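Local coordinates for protein actibind (Aspergillus niger, PDB 3TBJ) that cleaves RNA as a secreted glycoprotein ribonuclease of the T2 family, probably with little base specificity and a preference for adenylic acid, at residues 27-32 against 202-207; 73-78 against 107-112. One frame throughout, in Å; residues are numbered along the deposited sequence.

From the N terminus the chain first enters strand 29-35, whose opening residues wait for a partner that arrives some 170 residues later. Contact 1 (27-32 with 202-207) closes that long loop by setting this strand beside strand 195-206 in the antiparallel sheet. Contact 2 (73-78 with 107-112) closes a much shorter loop of 28 mostly helical residues, and it falls wholly within the longer one: the start of helix 75-81 packs on helix 104-116. Contact 1 thus pairs two strands and contact 2 packs two helices. Their centres lie 22 Å apart and they do not touch; contact 1 lies near the predicted active-site residues H51 and H115, and segment 107-112 includes E111.

Contact 1 (27-32 against 202-207); sequences GGSLLQ and YFNVKG
L31 and Y202 lie side by side on one face of the antiparallel sheet at the centre of this RNase T2 fold, their side chains pointing the same way. The leucine comes in over the face of the tyrosine ring: CG of L31 sits 3.7 Å from the ring centroid of Y202, a CH-pi contact displaced toward the rim. Both methyls reach outward past the rim, CD1 within 3.4 Å of Y202 CD1 while CD2 lies near CE1 and CZ. A branched leucine suits this flat surface because its fork can straddle the ring's border. S29, two residues before L31, has OG turned anti to its own backbone N (chi1 -177°), which carries the hydroxyl to the ring's edge, 3.5 Å from Y202 CD1.

The other face is apolar too. There CG of L30 meets CG2 of V205 at 3.9 Å, the two chains crossing obliquely; their branched side chains suit a buried face that Y214 covers. F203 shares this face, with its ring edge toward the carbonyl O of L30 and H182 meeting the ring edge-to-face.

In the backbone, L30 and F203 form the hydrogen-bonded pair, L31 and Y202 the non-hydrogen-bonded one. G28 and S29 together lie opposite the single residue D56 of strand 49-56, a classic beta bulge at the start of strand 29-35. Farther along, Q32 sends its amide away from F203; glutamine can be buried here because NE2 bonds to the carbonyl of G52, near the predicted catalytic H51, and OE1 to Q34.

The two bonds of the L30-F203 pair are equally short but not equally straight: L30 N reaches F203 O at 2.8 Å with an N-H...O angle of 162°, whereas the return bond from F203 N to L30 O bends to 137°.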
# COMPACT_ATOMS: atom_id res chain seq x y z
N GLY A 27 3.04 0.46 -15.12
CA GLY A 27 2.81 0.15 -13.69
C GLY A 27 1.39 -0.36 -13.43
O GLY A 27 0.61 0.26 -12.75
N GLY A 28 1.13 -1.56 -13.92
CA GLY A 28 -0.19 -2.18 -13.87
C GLY A 28 -0.42 -3.09 -12.66
O GLY A 28 -1.56 -3.61 -12.47
N SER A 29 0.64 -3.38 -11.94
CA SER A 29 0.52 -4.23 -10.73
C SER A 29 0.66 -3.29 -9.58
O SER A 29 1.73 -2.68 -9.43
CB SER A 29 1.63 -5.27 -10.68
OG SER A 29 1.38 -6.04 -9.55
N LEU A 30 -0.41 -3.06 -8.86
CA LEU A 30 -0.39 -2.10 -7.75
C LEU A 30 -0.31 -2.85 -6.40
O LEU A 30 -1.13 -3.69 -6.12
CB LEU A 30 -1.66 -1.23 -7.75
CG LEU A 30 -1.79 0.02 -8.67
CD1 LEU A 30 -0.84 1.11 -8.13
CD2 LEU A 30 -1.41 -0.33 -10.00
N LEU A 31 0.68 -2.51 -5.58
CA LEU A 31 1.02 -3.21 -4.35
C LEU A 31 0.65 -2.31 -3.17
O LEU A 31 1.17 -1.26 -3.01
CB LEU A 31 2.50 -3.53 -4.25
CG LEU A 31 3.09 -4.66 -5.12
CD1 LEU A 31 2.77 -4.42 -6.63
CD2 LEU A 31 4.55 -4.74 -4.83
N GLN A 32 -0.32 -2.75 -2.39
CA GLN A 32 -0.61 -2.10 -1.13
C GLN A 32 0.22 -2.81 -0.10
O GLN A 32 0.03 -3.99 0.20
CB GLN A 32 -2.07 -2.11 -0.78
CG GLN A 32 -2.56 -1.02 0.20
CD GLN A 32 -1.97 -1.14 1.60
OE1 GLN A 32 -2.36 -2.00 2.38
NE2 GLN A 32 -1.07 -0.20 1.95
N TYR A 202 -1.05 -7.56 -3.83
CA TYR A 202 -0.99 -7.16 -5.25
C TYR A 202 -2.38 -7.05 -5.84
O TYR A 202 -3.31 -7.89 -5.57
CB TYR A 202 -0.15 -8.13 -6.12
CG TYR A 202 1.34 -8.23 -5.79
CD1 TYR A 202 2.30 -7.79 -6.66
CD2 TYR A 202 1.77 -8.80 -4.60
CE1 TYR A 202 3.66 -7.85 -6.35
CE2 TYR A 202 3.12 -8.91 -4.29
CZ TYR A 202 4.05 -8.46 -5.18
OH TYR A 202 5.39 -8.54 -4.87
N PHE A 203 -2.54 -6.05 -6.70
CA PHE A 203 -3.79 -5.81 -7.43
C PHE A 203 -3.52 -5.43 -8.87
O PHE A 203 -2.47 -4.85 -9.25
CB PHE A 203 -4.51 -4.61 -6.82
CG PHE A 203 -4.99 -4.80 -5.43
CD1 PHE A 203 -6.24 -5.35 -5.20
CD2 PHE A 203 -4.18 -4.49 -4.36
CE1 PHE A 203 -6.69 -5.50 -3.93
CE2 PHE A 203 -4.62 -4.65 -3.08
CZ PHE A 203 -5.89 -5.17 -2.87
N ASN A 204 -4.49 -5.73 -9.68
CA ASN A 204 -4.62 -5.07 -10.98
C ASN A 204 -5.86 -4.17 -10.86
O ASN A 204 -6.68 -4.31 -9.92
CB ASN A 204 -4.74 -6.08 -12.07
CG ASN A 204 -3.47 -6.97 -12.23
OD1 ASN A 204 -2.31 -6.55 -12.06
ND2 ASN A 204 -3.72 -8.19 -12.51
N VAL A 205 -5.97 -3.23 -11.80
CA VAL A 205 -6.88 -2.02 -11.70
C VAL A 205 -7.66 -1.87 -13.02
O VAL A 205 -7.11 -1.90 -14.10
CB VAL A 205 -6.17 -0.70 -11.36
CG1 VAL A 205 -7.16 0.43 -11.24
CG2 VAL A 205 -5.41 -0.84 -9.95
N LYS A 206 -8.97 -1.75 -12.84
CA LYS A 206 -9.89 -1.36 -13.89
C LYS A 206 -10.11 0.16 -13.71
O LYS A 206 -10.72 0.58 -12.74
CB LYS A 206 -11.20 -2.10 -13.70
CG LYS A 206 -11.07 -3.67 -13.87
CD LYS A 206 -12.37 -4.48 -13.54
CE LYS A 206 -13.35 -4.55 -14.70
NZ LYS A 206 -12.91 -5.24 -15.97
N GLY A 207 -9.68 0.93 -14.69
CA GLY A 207 -9.81 2.36 -14.66
C GLY A 207 -8.63 3.08 -13.99
O GLY A 207 -7.46 2.71 -14.16

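Contact 2 (73-78 against 107-112); sequences SNITSI and FWEHEW. With NAG (2-acetamido-2-deoxy-beta-D-glucopyranose), chain B; PO4 (phosphate ion), chain D.
S73 and E109 bring the two backbones closest, their CA atoms 6.0 Å apart, where the loop leading into helix 75-81 passes the middle of helix 104-116; I75 and T76 follow in the first turn. I75 carries most of the apolar contact. Its CG1 lies anti to its own carbonyl carbon (chi1 -65°), which lays that branch against the neighbouring helix backbone, 3.7 Å from E109 N. CG2 of I75 approaches CB of W108 at 4.1 Å, while CD1 reaches CB of W112 at 4.0 Å, crossing that tryptophan at about a right angle. A beta-branched isoleucine can thus fill the groove between two residues one helical turn apart, beside V136 and F140 of helix 134-148.

T76 comes to the edge of the W108 indole, OG1 lying 3.8 Å from CZ3 near the ring plane. That hydroxyl is hydrogen-bonded to E105, which also takes the backbone N-H of I75. Both indole nitrogens find backbone carbonyls, W108 NE1 that of W95 and W112 NE1 that of R70, so tryptophan can be buried here.

E109 stretches past I75, CG lying 3.9 Å from I75 CG1, but its OE2 stands 3.0 Å from the carbonyl O of S73, two acceptors with no bond between them, and close to the like-charged E105; this crowding of oxygens would probably raise the acid's pKa. N74, just before the helix, bears a glycan, ND2 joined covalently to C1 of N-acetylglucosamine.

Beyond this interface, H110 NE2 donates to O4 of a phosphate at 2.5 Å; K114 and H115 bind this ion, probably from the crystallisation liquor. Helix 104-116 thus packs one side on the glycan-bearing segment 73-78 and turns the other to the predicted catalytic E111 and H115, consistent with the RNA-phosphate site of an RNase T2 enzyme.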
# COMPACT_ATOMS: atom_id res chain seq x y z
N SER A 73 8.56 18.43 -0.77
CA SER A 73 9.11 18.36 0.58
C SER A 73 8.12 18.93 1.57
O SER A 73 8.50 19.36 2.67
CB SER A 73 10.44 19.14 0.70
OG SER A 73 10.29 20.42 0.15
N ASN A 74 6.84 18.87 1.24
CA ASN A 74 5.81 19.53 2.09
C ASN A 74 4.49 18.86 2.00
O ASN A 74 3.45 19.52 1.88
CB ASN A 74 5.64 20.99 1.72
CG ASN A 74 5.15 21.17 0.23
OD1 ASN A 74 5.15 20.24 -0.56
ND2 ASN A 74 4.78 22.37 -0.11
N ILE A 75 4.50 17.53 2.18
CA ILE A 75 3.27 16.76 2.10
C ILE A 75 2.28 17.16 3.16
O ILE A 75 1.08 17.28 2.88
CB ILE A 75 3.56 15.22 2.25
CG1 ILE A 75 4.40 14.63 1.09
CG2 ILE A 75 2.22 14.42 2.40
CD1 ILE A 75 3.80 14.84 -0.33
N THR A 76 2.73 17.39 4.40
CA THR A 76 1.82 17.73 5.49
C THR A 76 1.14 19.08 5.18
O THR A 76 -0.07 19.29 5.34
CB THR A 76 2.61 17.92 6.80
OG1 THR A 76 3.14 16.66 7.14
CG2 THR A 76 1.71 18.40 7.97
N SER A 77 1.91 20.01 4.65
CA SER A 77 1.33 21.31 4.25
C SER A 77 0.33 21.19 3.11
O SER A 77 -0.69 21.92 3.06
CB SER A 77 2.42 22.32 3.86
OG SER A 77 3.24 22.54 5.00
N ILE A 78 0.63 20.31 2.14
CA ILE A 78 -0.29 20.07 1.00
C ILE A 78 -1.59 19.49 1.52
O ILE A 78 -2.67 20.00 1.19
CB ILE A 78 0.34 19.12 -0.00
CG1 ILE A 78 1.43 19.81 -0.79
CG2 ILE A 78 -0.76 18.49 -0.91
CD1 ILE A 78 2.35 18.84 -1.52
N PHE A 107 8.97 10.43 5.54
CA PHE A 107 8.48 9.11 5.06
C PHE A 107 7.42 9.31 3.96
O PHE A 107 7.42 8.63 2.90
CB PHE A 107 7.89 8.30 6.25
CG PHE A 107 7.46 6.89 5.95
CD1 PHE A 107 7.92 6.14 4.94
CD2 PHE A 107 6.50 6.32 6.74
CE1 PHE A 107 7.49 4.83 4.75
CE2 PHE A 107 6.10 5.05 6.60
CZ PHE A 107 6.54 4.30 5.62
N TRP A 108 6.47 10.22 4.23
CA TRP A 108 5.39 10.45 3.24
C TRP A 108 5.92 11.09 1.98
O TRP A 108 5.51 10.74 0.88
CB TRP A 108 4.32 11.29 3.89
CG TRP A 108 3.74 10.68 5.12
CD1 TRP A 108 3.57 9.32 5.41
CD2 TRP A 108 3.09 11.37 6.21
NE1 TRP A 108 2.98 9.18 6.64
CE2 TRP A 108 2.61 10.40 7.11
CE3 TRP A 108 2.83 12.70 6.48
CZ2 TRP A 108 2.01 10.73 8.31
CZ3 TRP A 108 2.20 13.04 7.69
CH2 TRP A 108 1.77 12.05 8.56
N GLU A 109 6.87 12.02 2.15
CA GLU A 109 7.56 12.56 0.96
C GLU A 109 8.15 11.38 0.16
O GLU A 109 8.07 11.32 -1.09
CB GLU A 109 8.70 13.49 1.37
CG GLU A 109 8.19 14.76 1.95
CD GLU A 109 9.33 15.59 2.59
OE1 GLU A 109 10.50 15.24 2.37
OE2 GLU A 109 9.06 16.52 3.38
N HIS A 110 8.86 10.50 0.84
CA HIS A 110 9.55 9.34 0.16
C HIS A 110 8.56 8.54 -0.64
O HIS A 110 8.75 8.22 -1.83
CB HIS A 110 10.29 8.49 1.16
CG HIS A 110 10.86 7.23 0.59
ND1 HIS A 110 11.97 7.24 -0.24
CD2 HIS A 110 10.47 5.94 0.70
CE1 HIS A 110 12.20 6.00 -0.66
NE2 HIS A 110 11.32 5.18 -0.09
N GLU A 111 7.45 8.14 0.00
CA GLU A 111 6.44 7.37 -0.69
C GLU A 111 5.82 8.07 -1.93
O GLU A 111 5.77 7.47 -3.00
CB GLU A 111 5.34 6.91 0.28
CG GLU A 111 5.96 5.83 1.26
CD GLU A 111 6.57 4.55 0.59
OE1 GLU A 111 5.92 4.03 -0.39
OE2 GLU A 111 7.73 4.08 0.99
N TRP A 112 5.42 9.33 -1.78
CA TRP A 112 4.88 10.09 -2.95
C TRP A 112 6.01 10.22 -4.00
O TRP A 112 5.77 9.97 -5.18
CB TRP A 112 4.33 11.49 -2.51
CG TRP A 112 4.12 12.30 -3.70
CD1 TRP A 112 4.92 13.24 -4.17
CD2 TRP A 112 3.14 12.05 -4.72
NE1 TRP A 112 4.45 13.70 -5.41
CE2 TRP A 112 3.40 12.90 -5.79
CE3 TRP A 112 2.10 11.16 -4.81
CZ2 TRP A 112 2.60 12.92 -6.94
CZ3 TRP A 112 1.33 11.11 -5.98
CH2 TRP A 112 1.61 11.97 -7.03
C1 NAG B . 4.38 22.62 -1.53
C2 NAG B . 3.46 23.86 -1.63
C3 NAG B . 3.17 24.22 -3.10
C4 NAG B . 4.46 24.34 -3.82
C5 NAG B . 5.35 23.07 -3.69
C6 NAG B . 6.67 22.97 -4.42
C7 NAG B . 1.85 24.18 0.18
C8 NAG B . 0.47 24.09 0.72
N2 NAG B . 2.16 23.72 -1.02
O3 NAG B . 2.42 25.43 -3.10
O4 NAG B . 4.07 24.51 -5.15
O5 NAG B . 5.56 22.84 -2.28
O6 NAG B . 7.37 24.15 -4.11
O7 NAG B . 2.67 24.73 0.87
P PO4 D . 9.98 1.75 -0.57
O1 PO4 D . 10.24 1.41 -2.03
O2 PO4 D . 9.95 0.37 0.17
O3 PO4 D . 8.60 2.43 -0.33
O4 PO4 D . 11.06 2.68 -0.10